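Local atomic coordinates of probable GTPase engC (Thermotoga maritima, PDB entry 1U0L), a protein that is a circularly permuted GTPase that probably hydrolyses GTP slowly and assists late maturation of the 30S ribosomal subunit. Residues M158-L163 against N187-G192. Residues are numbered along the deposited sequence; the frame is centred on the assembly and turned at random.
Sequences MGIEEL and NAINPG
Ile-160 and Leu-163, in the first turn of helix 160-167, pack against Ala-188 and Ile-189, in the last turn of helix 182-189. Both helices belong to the circularly permuted P-loop GTPase domain. Helix 182-189 is the one that follows the P-loop, and strand 171-175 lies between the two helices in sequence. The side chain of Ile-160 is about 7 Å from the bound GDP, so the packing lies close to the nucleotide pocket.

The contact across the segments is apolar. Ile-160 meets both Ala-188 and Ile-189, using both branches of its side chain. Its CG1 meets the methyl CB of Ala-188 at 3.9 Å. CG2 is anti to the backbone N of Ile-160 and reaches the end of the other helix, 3.8 Å from CA of Ile-189. The same methyl packs on CG1 of Ile-189. Leu-163 adds a second point of contact one turn further on. Its side chain crosses that of Ile-189 at about a right angle, and CD2 of Leu-163 lies 4.0 Å from CD1 of Ile-189. Ile-189 also touches Lys-164 and Leu-167, further along helix 160-167, while Leu-163 also touches Val-150 of strand 149-151.

Gly-159 is the N-cap of helix 160-167, and its O accepts a hydrogen bond from N of Leu-163 at 3.0 Å. At the other helix end, OD1 of Asn-190 accepts a hydrogen bond from N of Asp-220. ND2 of Asn-190 turns back to O of Ile-189 at 2.7 Å, tilted 29° from the carbonyl plane.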
ATOM      1  N   MET A 158     -15.305  -2.986 -15.844  1.00 30.99           N
ATOM      2  CA  MET A 158     -16.134  -3.066 -14.658  1.00 27.22           C
ATOM      3  C   MET A 158     -15.396  -2.683 -13.394  1.00 27.04           C
ATOM      4  O   MET A 158     -14.293  -3.180 -13.120  1.00 24.81           O
ATOM      5  CB  MET A 158     -16.696  -4.466 -14.493  1.00 27.05           C
ATOM      6  CG  MET A 158     -17.270  -4.718 -13.117  1.00 24.75           C
ATOM      7  SD  MET A 158     -18.197  -6.248 -13.091  1.00 25.51           S
ATOM      8  CE  MET A 158     -17.155  -7.221 -12.063  1.00 25.07           C
ATOM      9  N   GLY A 159     -16.027  -1.785 -12.638  1.00 25.51           N
ATOM     10  CA  GLY A 159     -15.505  -1.316 -11.363  1.00 24.06           C
ATOM     11  C   GLY A 159     -14.421  -0.260 -11.380  1.00 25.10           C
ATOM     12  O   GLY A 159     -14.045   0.218 -10.317  1.00 24.82           O
ATOM     13  N   ILE A 160     -13.922   0.123 -12.555  1.00 37.07           N
ATOM     14  CA  ILE A 160     -12.850   1.110 -12.609  1.00 37.38           C
ATOM     15  C   ILE A 160     -13.313   2.495 -12.179  1.00 38.36           C
ATOM     16  O   ILE A 160     -12.697   3.116 -11.312  1.00 39.06           O
ATOM     17  CB  ILE A 160     -12.200   1.182 -14.025  1.00 29.58           C
ATOM     18  CG1 ILE A 160     -11.378  -0.076 -14.279  1.00 30.61           C
ATOM     19  CG2 ILE A 160     -11.218   2.357 -14.119  1.00 28.84           C
ATOM     20  CD1 ILE A 160     -12.181  -1.334 -14.271  1.00 33.79           C
ATOM     21  N   GLU A 161     -14.403   2.976 -12.761  1.00 34.22           N
ATOM     22  CA  GLU A 161     -14.894   4.295 -12.405  1.00 33.98           C
ATOM     23  C   GLU A 161     -15.072   4.403 -10.885  1.00 33.43           C
ATOM     24  O   GLU A 161     -14.749   5.428 -10.288  1.00 33.05           O
ATOM     25  CB  GLU A 161     -16.199   4.584 -13.154  1.00 30.07           C
ATOM     26  CG  GLU A 161     -16.147   5.860 -14.002  1.00 34.21           C
ATOM     27  CD  GLU A 161     -14.831   6.033 -14.793  1.00 39.24           C
ATOM     28  OE1 GLU A 161     -14.542   5.206 -15.689  1.00 41.41           O
ATOM     29  OE2 GLU A 161     -14.084   7.005 -14.515  1.00 40.32           O
ATOM     30  N   GLU A 162     -15.554   3.334 -10.259  1.00 27.15           N
ATOM     31  CA  GLU A 162     -15.733   3.340  -8.820  1.00 27.70           C
ATOM     32  C   GLU A 162     -14.371   3.365  -8.147  1.00 27.24           C
ATOM     33  O   GLU A 162     -14.222   3.936  -7.078  1.00 28.72           O
ATOM     34  CB  GLU A 162     -16.476   2.093  -8.332  1.00 46.57           C
ATOM     35  CG  GLU A 162     -16.678   2.090  -6.815  1.00 52.82           C
ATOM     36  CD  GLU A 162     -17.199   0.770  -6.251  1.00 58.59           C
ATOM     37  OE1 GLU A 162     -18.049   0.119  -6.899  1.00 61.29           O
ATOM     38  OE2 GLU A 162     -16.772   0.389  -5.133  1.00 62.37           O
ATOM     39  N   LEU A 163     -13.379   2.729  -8.763  1.00 34.30           N
ATOM     40  CA  LEU A 163     -12.049   2.683  -8.177  1.00 32.22           C
ATOM     41  C   LEU A 163     -11.338   4.014  -8.349  1.00 33.97           C
ATOM     42  O   LEU A 163     -10.502   4.393  -7.527  1.00 34.02           O
ATOM     43  CB  LEU A 163     -11.220   1.559  -8.800  1.00 18.80           C
ATOM     44  CG  LEU A 163      -9.776   1.420  -8.288  1.00 15.68           C
ATOM     45  CD1 LEU A 163      -9.800   1.044  -6.809  1.00 12.03           C
ATOM     46  CD2 LEU A 163      -9.016   0.382  -9.103  1.00 13.81           C
ATOM     47  N   ASN A 187      -3.739   0.834 -16.445  1.00 37.83           N
ATOM     48  CA  ASN A 187      -3.976   1.305 -17.801  1.00 36.86           C
ATOM     49  C   ASN A 187      -5.452   1.490 -18.082  1.00 35.16           C
ATOM     50  O   ASN A 187      -5.827   2.269 -18.950  1.00 36.12           O
ATOM     51  CB  ASN A 187      -3.359   0.345 -18.815  1.00 37.86           C
ATOM     52  CG  ASN A 187      -3.290   0.945 -20.206  1.00 39.90           C
ATOM     53  OD1 ASN A 187      -4.293   1.021 -20.908  1.00 39.57           O
ATOM     54  ND2 ASN A 187      -2.101   1.396 -20.599  1.00 40.47           N
ATOM     55  N   ALA A 188      -6.288   0.770 -17.347  1.00 24.65           N
ATOM     56  CA  ALA A 188      -7.733   0.879 -17.508  1.00 24.67           C
ATOM     57  C   ALA A 188      -8.219   2.186 -16.873  1.00 25.67           C
ATOM     58  O   ALA A 188      -9.187   2.800 -17.341  1.00 25.15           O
ATOM     59  CB  ALA A 188      -8.426  -0.319 -16.843  1.00 20.45           C
ATOM     60  N   ILE A 189      -7.530   2.603 -15.810  1.00 30.22           N
ATOM     61  CA  ILE A 189      -7.856   3.821 -15.073  1.00 31.65           C
ATOM     62  C   ILE A 189      -7.382   5.066 -15.804  1.00 32.53           C
ATOM     63  O   ILE A 189      -8.040   6.112 -15.777  1.00 32.21           O
ATOM     64  CB  ILE A 189      -7.189   3.821 -13.691  1.00 38.49           C
ATOM     65  CG1 ILE A 189      -7.573   2.554 -12.921  1.00 39.73           C
ATOM     66  CG2 ILE A 189      -7.620   5.047 -12.918  1.00 38.68           C
ATOM     67  CD1 ILE A 189      -6.724   2.305 -11.684  1.00 36.98           C
ATOM     68  N   ASN A 190      -6.229   4.948 -16.450  1.00 37.54           N
ATOM     69  CA  ASN A 190      -5.641   6.056 -17.190  1.00 37.81           C
ATOM     70  C   ASN A 190      -4.858   5.537 -18.381  1.00 37.90           C
ATOM     71  O   ASN A 190      -3.648   5.344 -18.283  1.00 38.63           O
ATOM     72  CB  ASN A 190      -4.678   6.834 -16.297  1.00 35.55           C
ATOM     73  CG  ASN A 190      -5.208   8.189 -15.901  1.00 36.50           C
ATOM     74  OD1 ASN A 190      -4.425   9.106 -15.599  1.00 36.99           O
ATOM     75  ND2 ASN A 190      -6.534   8.332 -15.885  1.00 34.10           N
ATOM     76  N   PRO A 191      -5.525   5.308 -19.519  1.00 37.34           N
ATOM     77  CA  PRO A 191      -4.825   4.807 -20.707  1.00 38.35           C
ATOM     78  C   PRO A 191      -3.441   5.429 -20.855  1.00 39.98           C
ATOM     79  O   PRO A 191      -3.300   6.649 -20.826  1.00 41.09           O
ATOM     80  CB  PRO A 191      -5.768   5.196 -21.835  1.00 30.97           C
ATOM     81  CG  PRO A 191      -7.106   4.931 -21.212  1.00 30.10           C
ATOM     82  CD  PRO A 191      -6.952   5.532 -19.811  1.00 30.83           C
ATOM     83  N   GLY A 192      -2.423   4.586 -20.991  1.00 42.26           N
ATOM     84  CA  GLY A 192      -1.066   5.085 -21.129  1.00 43.16           C
ATOM     85  C   GLY A 192      -0.161   4.743 -19.956  1.00 45.33           C
ATOM     86  O   GLY A 192       0.997   4.376 -20.150  1.00 45.88           O
TER